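Local coordinates for glycosylation Associate Protein 1 (Streptococcus agalactiae serotype V, PDB 6OYC) that probably supports the glycosylation and accessory Sec-dependent secretion of cell-surface adhesins, as a glycosyltransferase-like component of the Gap123 complex, at residues 16-21 with 27-32; 56-61 with 130-135; 341-346 with 380-385. One frame throughout, in Å; residues are numbered along the deposited sequence.

Contact 1 (16-21 with 27-32). With SO4 (sulfate ion), chain K.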
loop_
_atom_site.group_PDB
_atom_site.type_symbol
_atom_site.label_atom_id
_atom_site.label_comp_id
_atom_site.label_asym_id
_atom_site.label_seq_id
_atom_site.Cartn_x
_atom_site.Cartn_y
_atom_site.Cartn_z
ATOM N N TYR A 16 -9.025 -9.007 9.191
ATOM C CA TYR A 16 -7.764 -9.582 9.629
ATOM C C TYR A 16 -6.584 -8.675 9.241
ATOM O O TYR A 16 -6.754 -7.590 8.683
ATOM C CB TYR A 16 -7.608 -10.997 9.042
ATOM C CG TYR A 16 -6.522 -11.844 9.689
ATOM C CD1 TYR A 16 -6.548 -12.116 11.055
ATOM C CD2 TYR A 16 -5.462 -12.348 8.940
ATOM C CE1 TYR A 16 -5.559 -12.875 11.662
ATOM C CE2 TYR A 16 -4.473 -13.118 9.537
ATOM C CZ TYR A 16 -4.539 -13.375 10.901
ATOM O OH TYR A 16 -3.578 -14.115 11.511
ATOM N N ASP A 17 -5.372 -9.135 9.578
ATOM C CA ASP A 17 -4.131 -8.420 9.294
ATOM C C ASP A 17 -3.928 -8.287 7.785
ATOM O O ASP A 17 -4.085 -9.258 7.041
ATOM C CB ASP A 17 -2.962 -9.198 9.941
ATOM C CG ASP A 17 -1.595 -8.461 9.900
ATOM O OD1 ASP A 17 -1.504 -7.270 9.510
ATOM O OD2 ASP A 17 -0.594 -9.117 10.298
ATOM N N ASN A 18 -3.566 -7.089 7.327
ATOM C CA ASN A 18 -3.230 -6.899 5.916
ATOM C C ASN A 18 -1.749 -7.107 5.628
ATOM O O ASN A 18 -1.330 -6.952 4.479
ATOM C CB ASN A 18 -3.649 -5.496 5.432
ATOM C CG ASN A 18 -2.767 -4.378 5.994
ATOM O OD1 ASN A 18 -2.075 -4.556 6.996
ATOM N ND2 ASN A 18 -2.787 -3.215 5.338
ATOM N N ASN A 19 -0.940 -7.437 6.633
ATOM C CA ASN A 19 0.492 -7.519 6.401
ATOM C C ASN A 19 0.805 -8.618 5.388
ATOM O O ASN A 19 0.020 -9.547 5.170
ATOM C CB ASN A 19 1.244 -7.754 7.717
ATOM C CG ASN A 19 2.702 -7.277 7.647
ATOM O OD1 ASN A 19 3.088 -6.592 6.705
ATOM N ND2 ASN A 19 3.510 -7.638 8.644
ATOM N N TYR A 20 1.947 -8.466 4.730
ATOM C CA TYR A 20 2.398 -9.353 3.665
ATOM C C TYR A 20 3.814 -9.819 3.979
ATOM O O TYR A 20 4.541 -9.183 4.743
ATOM C CB TYR A 20 2.366 -8.619 2.322
ATOM C CG TYR A 20 2.937 -7.220 2.451
ATOM C CD1 TYR A 20 4.322 -7.008 2.518
ATOM C CD2 TYR A 20 2.098 -6.105 2.534
ATOM C CE1 TYR A 20 4.848 -5.726 2.660
ATOM C CE2 TYR A 20 2.617 -4.819 2.667
ATOM C CZ TYR A 20 3.985 -4.633 2.735
ATOM O OH TYR A 20 4.479 -3.351 2.874
ATOM N N LEU A 21 4.217 -10.932 3.387
ATOM C CA LEU A 21 5.615 -11.338 3.512
ATOM C C LEU A 21 6.527 -10.292 2.877
ATOM O O LEU A 21 6.210 -9.722 1.825
ATOM C CB LEU A 21 5.830 -12.698 2.850
ATOM C CG LEU A 21 4.822 -13.759 3.298
ATOM C CD1 LEU A 21 5.070 -15.090 2.559
ATOM C CD2 LEU A 21 4.902 -13.933 4.801
ATOM N N THR A 27 0.913 -5.659 -5.140
ATOM C CA THR A 27 1.059 -4.298 -5.665
ATOM C C THR A 27 -0.067 -3.359 -5.222
ATOM O O THR A 27 0.111 -2.139 -5.283
ATOM C CB THR A 27 1.133 -4.317 -7.191
ATOM O OG1 THR A 27 0.210 -5.285 -7.693
ATOM C CG2 THR A 27 2.540 -4.671 -7.656
ATOM N N ASN A 28 -1.202 -3.889 -4.766
ATOM C CA ASN A 28 -2.372 -3.083 -4.439
ATOM C C ASN A 28 -2.551 -2.836 -2.947
ATOM O O ASN A 28 -3.570 -2.266 -2.556
ATOM C CB ASN A 28 -3.644 -3.745 -4.987
ATOM C CG ASN A 28 -3.971 -5.064 -4.286
ATOM O OD1 ASN A 28 -3.078 -5.776 -3.807
ATOM N ND2 ASN A 28 -5.259 -5.396 -4.226
ATOM N N VAL A 29 -1.626 -3.280 -2.106
ATOM C CA VAL A 29 -1.610 -2.921 -0.696
ATOM C C VAL A 29 -0.606 -1.791 -0.519
ATOM O O VAL A 29 0.532 -1.886 -0.989
ATOM C CB VAL A 29 -1.251 -4.130 0.185
ATOM C CG1 VAL A 29 -1.182 -3.737 1.679
ATOM C CG2 VAL A 29 -2.264 -5.238 -0.017
ATOM N N GLY A 30 -1.023 -0.716 0.137
ATOM C CA GLY A 30 -0.096 0.369 0.377
ATOM C C GLY A 30 -0.728 1.735 0.298
ATOM O O GLY A 30 -1.899 1.903 0.670
ATOM N N PHE A 31 0.038 2.707 -0.206
ATOM C CA PHE A 31 -0.371 4.110 -0.230
ATOM C C PHE A 31 -1.778 4.266 -0.812
ATOM O O PHE A 31 -2.085 3.708 -1.868
ATOM C CB PHE A 31 0.642 4.912 -1.056
ATOM C CG PHE A 31 0.296 6.360 -1.195
ATOM C CD1 PHE A 31 0.667 7.270 -0.210
ATOM C CD2 PHE A 31 -0.446 6.808 -2.278
ATOM C CE1 PHE A 31 0.323 8.608 -0.316
ATOM C CE2 PHE A 31 -0.792 8.148 -2.394
ATOM C CZ PHE A 31 -0.402 9.051 -1.410
ATOM N N ASP A 32 -2.645 5.005 -0.121
ATOM C CA ASP A 32 -4.004 5.160 -0.636
ATOM C C ASP A 32 -4.558 6.513 -0.214
ATOM O O ASP A 32 -3.840 7.353 0.337
ATOM C CB ASP A 32 -4.897 3.998 -0.187
ATOM C CG ASP A 32 -5.263 4.056 1.295
ATOM O OD1 ASP A 32 -4.830 4.980 2.014
ATOM O OD2 ASP A 32 -5.998 3.154 1.750
HETATM S S SO4 K . -0.570 -9.245 -7.367
HETATM O O1 SO4 K . 0.100 -7.987 -7.051
HETATM O O2 SO4 K . -1.849 -9.332 -6.648
HETATM O O3 SO4 K . 0.330 -10.343 -7.019
HETATM O O4 SO4 K . -0.840 -9.308 -8.808
#
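Val-29 puts its CG1 methyl against two side chains of the 16-21 loop at once. It meets the rim of the Tyr-20 ring, lying near the ring plane with CG1 of Val-29 4.1 Å from CE2 of Tyr-20 and almost equally close to CD2, and also the end of the Asn-18 amide, which lies about 4 Å from the same methyl. The methyl gets there because CG1 stands anti to the backbone N of Val-29 (chi1 178°). No hydrogen bond joins the segments, and the 114 Å² buried between them is modest, as suits a contact of partly exposed residues.

The 16-21 loop is shaped by its own side chains. OD1 of Asp-17 accepts from the backbone N of Asn-19 at 2.9 Å, an Asx turn in which the N-H comes from above the carboxylate plane. While the valine takes the edge of the Tyr-20 ring, one face carries OD1 of Asn-19 over its centre, and the phenol hydroxyl of Tyr-20 is hydrogen-bonded to Glu-127. At the far end of 27-32, a sulfate probably left from crystallisation takes two bonds on its O1, one from the backbone N of Thr-27 (3.1 Å, nearly straight at 178°) and one from OG1 of Thr-27 (2.8 Å).

Both segments belong to the long loop between strand 2-5 and helix 33-43. Asp-32 caps the start of that helix, Asn-18 and Tyr-20 also touch helix 59-65, and Asn-19 and Leu-21 lie against strand 131-138.

Contact 2 (56-61 with 130-135)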
loop_
_atom_site.group_PDB
_atom_site.type_symbol
_atom_site.label_atom_id
_atom_site.label_comp_id
_atom_site.label_asym_id
_atom_site.label_seq_id
_atom_site.Cartn_x
_atom_site.Cartn_y
_atom_site.Cartn_z
ATOM N N MET A 56 -4.678 -5.315 13.277
ATOM C CA MET A 56 -3.456 -4.759 12.678
ATOM C C MET A 56 -2.271 -4.846 13.642
ATOM O O MET A 56 -1.784 -3.830 14.154
ATOM C CB MET A 56 -3.702 -3.312 12.238
ATOM C CG MET A 56 -4.590 -3.195 11.005
ATOM S SD MET A 56 -3.630 -3.686 9.564
ATOM C CE MET A 56 -2.960 -2.088 9.072
ATOM N N PRO A 57 -1.757 -6.053 13.887
ATOM C CA PRO A 57 -0.624 -6.188 14.830
ATOM C C PRO A 57 0.636 -5.456 14.383
ATOM O O PRO A 57 1.514 -5.187 15.215
ATOM C CB PRO A 57 -0.399 -7.704 14.893
ATOM C CG PRO A 57 -1.005 -8.228 13.604
ATOM C CD PRO A 57 -2.168 -7.348 13.316
ATOM N N ASN A 58 0.749 -5.106 13.102
ATOM C CA ASN A 58 1.902 -4.380 12.585
ATOM C C ASN A 58 1.582 -2.917 12.311
ATOM O O ASN A 58 2.222 -2.290 11.462
ATOM C CB ASN A 58 2.427 -5.042 11.313
ATOM C CG ASN A 58 3.911 -5.023 11.255
ATOM O OD1 ASN A 58 4.578 -5.377 12.230
ATOM N ND2 ASN A 58 4.464 -4.567 10.120
ATOM N N LEU A 59 0.601 -2.361 13.031
ATOM C CA LEU A 59 0.065 -1.049 12.681
ATOM C C LEU A 59 1.107 0.050 12.860
ATOM O O LEU A 59 1.162 0.997 12.063
ATOM C CB LEU A 59 -1.177 -0.761 13.520
ATOM C CG LEU A 59 -1.849 0.600 13.341
ATOM C CD1 LEU A 59 -2.194 0.851 11.885
ATOM C CD2 LEU A 59 -3.115 0.684 14.212
ATOM N N ARG A 60 1.948 -0.052 13.893
ATOM C CA ARG A 60 2.844 1.065 14.172
ATOM C C ARG A 60 3.939 1.172 13.106
ATOM O O ARG A 60 4.257 2.276 12.652
ATOM C CB ARG A 60 3.412 0.939 15.590
ATOM C CG ARG A 60 2.423 1.428 16.703
ATOM C CD ARG A 60 2.153 0.369 17.780
ATOM N NE ARG A 60 1.768 -0.914 17.205
ATOM C CZ ARG A 60 0.515 -1.283 16.953
ATOM N NH1 ARG A 60 -0.505 -0.473 17.260
ATOM N NH2 ARG A 60 0.282 -2.470 16.398
ATOM N N TYR A 61 4.492 0.035 12.654
ATOM C CA TYR A 61 5.399 0.094 11.514
ATOM C C TYR A 61 4.670 0.570 10.277
ATOM O O TYR A 61 5.214 1.359 9.498
ATOM C CB TYR A 61 6.061 -1.260 11.242
ATOM C CG TYR A 61 7.236 -1.495 12.153
ATOM C CD1 TYR A 61 8.283 -0.569 12.227
ATOM C CD2 TYR A 61 7.294 -2.617 12.974
ATOM C CE1 TYR A 61 9.356 -0.770 13.082
ATOM C CE2 TYR A 61 8.356 -2.823 13.825
ATOM C CZ TYR A 61 9.376 -1.891 13.880
ATOM O OH TYR A 61 10.422 -2.101 14.724
ATOM N N ASN A 130 11.340 -6.792 11.658
ATOM C CA ASN A 130 10.839 -7.292 12.927
ATOM C C ASN A 130 10.199 -8.670 12.744
ATOM O O ASN A 130 9.584 -8.962 11.712
ATOM C CB ASN A 130 9.824 -6.307 13.506
ATOM C CG ASN A 130 8.642 -6.061 12.567
ATOM O OD1 ASN A 130 8.817 -5.762 11.381
ATOM N ND2 ASN A 130 7.432 -6.200 13.097
ATOM N N LEU A 131 10.373 -9.530 13.740
ATOM C CA LEU A 131 9.664 -10.803 13.761
ATOM C C LEU A 131 8.153 -10.561 13.685
ATOM O O LEU A 131 7.578 -9.881 14.549
ATOM C CB LEU A 131 10.024 -11.571 15.039
ATOM C CG LEU A 131 9.230 -12.851 15.278
ATOM C CD1 LEU A 131 9.720 -13.930 14.308
ATOM C CD2 LEU A 131 9.376 -13.306 16.712
ATOM N N THR A 132 7.512 -11.101 12.647
ATOM C CA THR A 132 6.069 -10.964 12.467
ATOM C C THR A 132 5.314 -12.232 12.843
ATOM O O THR A 132 4.341 -12.177 13.609
ATOM C CB THR A 132 5.733 -10.591 11.019
ATOM O OG1 THR A 132 6.463 -11.445 10.123
ATOM C CG2 THR A 132 6.097 -9.136 10.747
ATOM N N HIS A 133 5.727 -13.381 12.326
ATOM C CA HIS A 133 5.035 -14.591 12.736
ATOM C C HIS A 133 5.958 -15.796 12.638
ATOM O O HIS A 133 6.961 -15.787 11.915
ATOM C CB HIS A 133 3.733 -14.811 11.938
ATOM C CG HIS A 133 3.924 -15.055 10.470
ATOM N ND1 HIS A 133 3.913 -14.038 9.533
ATOM C CD2 HIS A 133 4.039 -16.208 9.769
ATOM C CE1 HIS A 133 4.046 -14.554 8.325
ATOM N NE2 HIS A 133 4.117 -15.869 8.439
ATOM N N ILE A 134 5.613 -16.828 13.410
ATOM C CA ILE A 134 6.258 -18.130 13.320
ATOM C C ILE A 134 5.204 -19.187 12.991
ATOM O O ILE A 134 4.208 -19.336 13.721
ATOM C CB ILE A 134 6.996 -18.489 14.614
ATOM C CG1 ILE A 134 8.104 -17.479 14.903
ATOM C CG2 ILE A 134 7.508 -19.907 14.535
ATOM C CD1 ILE A 134 8.571 -17.533 16.335
ATOM N N ASP A 135 5.431 -19.925 11.893
ATOM C CA ASP A 135 4.644 -21.114 11.589
ATOM C C ASP A 135 5.254 -22.280 12.347
ATOM O O ASP A 135 6.425 -22.613 12.139
ATOM C CB ASP A 135 4.628 -21.412 10.093
ATOM C CG ASP A 135 3.848 -20.375 9.291
ATOM O OD1 ASP A 135 3.096 -19.561 9.886
ATOM O OD2 ASP A 135 4.008 -20.377 8.049
HETATM O O HOH W 1 7.461 -4.759 9.626
#
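Asn-58 and Asn-130 join the two segments by a direct hydrogen bond between side-chain amides. ND2 of Asn-130 donates to OD1 of Asn-58 over 3.1 Å with an N-H...O angle of 152°, meeting a lone pair in the carbonyl plane. The acceptor also lies close to the plane of the donor amide, and the two amides are only 7° from coplanar. ND2 of Asn-58 also gives a hydrogen to a water at 3.0 Å, which with the direct bond would help fix this amide; the water's onward link to OD1 of Asn-130 is implausibly short and doubtful.

The van der Waals part comes from Tyr-61, whose ring meets the Asn-130 amide obliquely. CE2 of Tyr-61 lies 3.5 Å from CG of Asn-130, the two side chains running past each other in opposite directions. OD1 of Asn-58 lies at the edge of the same ring, in its plane, and Thr-132 adds a looser methyl contact, CG2 to OD1 of Asn-58 at 4.3 Å.

Asn-58 is the third residue of a type I beta turn (Met-56 to Leu-59) and sits at the N-cap position of helix 59-65, but its side chain makes no capping bond and turns to the strand instead. Asn-130 immediately precedes strand 131-138. The arrangement is thus a helix start docked on a strand start, joining the GT-B-like part of the chain to its extended antiparallel sheet.

Contact 3 (341-346 with 380-385)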
loop_
_atom_site.group_PDB
_atom_site.type_symbol
_atom_site.label_atom_id
_atom_site.label_comp_id
_atom_site.label_asym_id
_atom_site.label_seq_id
_atom_site.Cartn_x
_atom_site.Cartn_y
_atom_site.Cartn_z
ATOM N N LYS A 341 19.278 3.021 -30.012
ATOM C CA LYS A 341 19.534 4.169 -30.881
ATOM C C LYS A 341 19.796 5.442 -30.080
ATOM O O LYS A 341 20.766 6.163 -30.349
ATOM C CB LYS A 341 18.364 4.372 -31.843
ATOM C CG LYS A 341 18.414 3.491 -33.092
ATOM C CD LYS A 341 17.562 4.083 -34.204
ATOM C CE LYS A 341 16.547 3.066 -34.737
ATOM N NZ LYS A 341 17.165 1.912 -35.457
ATOM N N VAL A 342 18.940 5.746 -29.094
ATOM C CA VAL A 342 19.143 6.982 -28.340
ATOM C C VAL A 342 20.384 6.884 -27.460
ATOM O O VAL A 342 21.004 7.904 -27.134
ATOM C CB VAL A 342 17.900 7.349 -27.505
ATOM C CG1 VAL A 342 16.618 7.155 -28.311
ATOM C CG2 VAL A 342 17.866 6.566 -26.198
ATOM N N MET A 343 20.780 5.668 -27.081
ATOM C CA MET A 343 21.889 5.501 -26.151
ATOM C C MET A 343 23.233 5.632 -26.850
ATOM O O MET A 343 24.182 6.167 -26.263
ATOM C CB MET A 343 21.781 4.153 -25.441
ATOM C CG MET A 343 20.928 4.222 -24.177
ATOM S SD MET A 343 20.526 2.607 -23.511
ATOM C CE MET A 343 22.065 2.175 -22.683
ATOM N N LEU A 344 23.341 5.151 -28.097
ATOM C CA LEU A 344 24.553 5.412 -28.866
ATOM C C LEU A 344 24.730 6.900 -29.102
ATOM O O LEU A 344 25.854 7.406 -29.103
ATOM C CB LEU A 344 24.525 4.673 -30.198
ATOM C CG LEU A 344 24.489 3.152 -30.213
ATOM C CD1 LEU A 344 23.980 2.747 -31.562
ATOM C CD2 LEU A 344 25.865 2.555 -29.962
ATOM N N LYS A 345 23.629 7.622 -29.280
ATOM C CA LYS A 345 23.663 9.067 -29.443
ATOM C C LYS A 345 23.897 9.823 -28.139
ATOM O O LYS A 345 24.035 11.053 -28.184
ATOM C CB LYS A 345 22.347 9.551 -30.057
ATOM C CG LYS A 345 22.230 9.364 -31.557
ATOM C CD LYS A 345 20.858 9.803 -32.032
ATOM C CE LYS A 345 20.488 11.170 -31.470
ATOM N NZ LYS A 345 19.147 11.166 -30.800
ATOM N N ASN A 346 23.928 9.144 -26.983
ATOM C CA ASN A 346 24.038 9.850 -25.701
ATOM C C ASN A 346 24.570 8.881 -24.643
ATOM O O ASN A 346 23.803 8.091 -24.082
ATOM C CB ASN A 346 22.705 10.441 -25.292
ATOM C CG ASN A 346 22.829 11.374 -24.108
ATOM O OD1 ASN A 346 23.734 11.236 -23.287
ATOM N ND2 ASN A 346 21.920 12.338 -24.015
ATOM N N LYS A 380 28.773 -4.165 -25.160
ATOM C CA LYS A 380 28.882 -4.366 -23.719
ATOM C C LYS A 380 28.148 -3.282 -22.930
ATOM O O LYS A 380 27.629 -3.557 -21.836
ATOM C CB LYS A 380 30.353 -4.445 -23.304
ATOM C CG LYS A 380 30.543 -4.817 -21.829
ATOM C CD LYS A 380 31.277 -6.149 -21.653
ATOM C CE LYS A 380 31.580 -6.425 -20.174
ATOM N NZ LYS A 380 30.667 -7.427 -19.531
ATOM N N PHE A 381 28.082 -2.053 -23.452
ATOM C CA PHE A 381 27.319 -1.020 -22.759
ATOM C C PHE A 381 25.823 -1.327 -22.754
ATOM O O PHE A 381 25.085 -0.757 -21.940
ATOM C CB PHE A 381 27.588 0.353 -23.382
ATOM C CG PHE A 381 26.740 0.657 -24.587
ATOM C CD1 PHE A 381 27.135 0.249 -25.856
ATOM C CD2 PHE A 381 25.547 1.369 -24.456
ATOM C CE1 PHE A 381 26.355 0.534 -26.970
ATOM C CE2 PHE A 381 24.755 1.652 -25.567
ATOM C CZ PHE A 381 25.161 1.241 -26.825
ATOM N N PHE A 382 25.372 -2.227 -23.631
ATOM C CA PHE A 382 23.971 -2.588 -23.789
ATOM C C PHE A 382 23.764 -4.053 -23.425
ATOM O O PHE A 382 23.278 -4.837 -24.246
ATOM C CB PHE A 382 23.530 -2.321 -25.236
ATOM C CG PHE A 382 22.042 -2.104 -25.411
ATOM C CD1 PHE A 382 21.460 -0.882 -25.092
ATOM C CD2 PHE A 382 21.233 -3.112 -25.922
ATOM C CE1 PHE A 382 20.089 -0.671 -25.261
ATOM C CE2 PHE A 382 19.860 -2.911 -26.090
ATOM C CZ PHE A 382 19.288 -1.689 -25.758
ATOM N N SER A 383 24.117 -4.435 -22.200
ATOM C CA SER A 383 24.039 -5.825 -21.781
ATOM C C SER A 383 23.547 -5.885 -20.344
ATOM O O SER A 383 23.514 -4.871 -19.643
ATOM C CB SER A 383 25.399 -6.510 -21.912
ATOM O OG SER A 383 26.436 -5.591 -21.615
ATOM N N LEU A 384 23.185 -7.091 -19.895
ATOM C CA LEU A 384 22.685 -7.310 -18.535
ATOM C C LEU A 384 23.510 -8.394 -17.852
ATOM O O LEU A 384 23.408 -9.571 -18.219
ATOM C CB LEU A 384 21.209 -7.698 -18.552
ATOM C CG LEU A 384 20.253 -6.558 -18.877
ATOM C CD1 LEU A 384 18.878 -7.124 -19.105
ATOM C CD2 LEU A 384 20.242 -5.540 -17.758
ATOM N N SER A 385 24.288 -7.997 -16.837
ATOM C CA SER A 385 25.285 -8.851 -16.154
ATOM C C SER A 385 24.939 -10.345 -16.063
ATOM O O SER A 385 25.517 -11.170 -16.785
ATOM C CB SER A 385 25.529 -8.311 -14.743
ATOM O OG SER A 385 24.361 -8.463 -13.956
#
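Two torsions bring the side chains together: CG of Phe-381 stands between its backbone N and carbonyl carbon (chi1 84°), which presents the ring to Met-343 and Leu-344, and Met-343 bends at chi3 (78°) to turn its methyl toward both phenylalanine rings. The result is a Met-aromatic contact near the C-terminal end of helix 329-344, in a parallel-sheet domain of a protein whose family is classed with the GT-B glycosyltransferases.

The sulfur comes to the edge of the Phe-382 ring. SD of Met-343 is 5.0 Å from the ring centroid and near the ring plane, with CE1 of Phe-382 as its closest ring atom at 3.7 Å; the two side chains cross at about a right angle. The methyl CE of Met-343 bridges the two phenylalanines, 3.9 Å from CD1 of Phe-382 and 4.0 Å from CE2 of Phe-381.

Phe-381 is met at its rim as well. CB of Met-343 lies in its ring plane, 3.9 Å from CE2 of Phe-381, while one face of this ring is overlain by CB of Phe-382. CB of Leu-344 does not point at the 380-385 segment, but the end of the side chain leans toward it and meets the Phe-381 ring obliquely.

The surroundings extend this apolar patch. Met-343 continues onto strands 349-354 and 406-409, and the Phe-382 ring packs edge-to-face with Tyr-340. Arg-405 donates to the carbonyl O of Met-343, tying the helix end to the loop before strand 406-409. In the leucine contact, CD2 of Leu-344 comes within 3.5 Å of CZ of Phe-381.

Contacts 1 and 2 are neighbours, their centres about 12 Å apart. The 16-21 loop lies against both segments of contact 2: OD2 of Asp-17 is 3.4 Å from CG of Pro-57, and ND2 of Asn-19 is 3.7 Å from CG2 of Thr-132. Together they join the loop after strand 2-5, helix 59-65 and the antiparallel sheet. Contact 3 is remote, its centre about 37 Å from that of contact 1 and about 43 Å from that of contact 2, in the other parallel-sheet region. At contact 1 a sulfate is bound at Thr-27 and a glycerol is hydrogen-bonded to the carbonyl O of Gly-30; both probably come from crystallisation and by themselves establish no natural ligand, though such molecules can mark pockets.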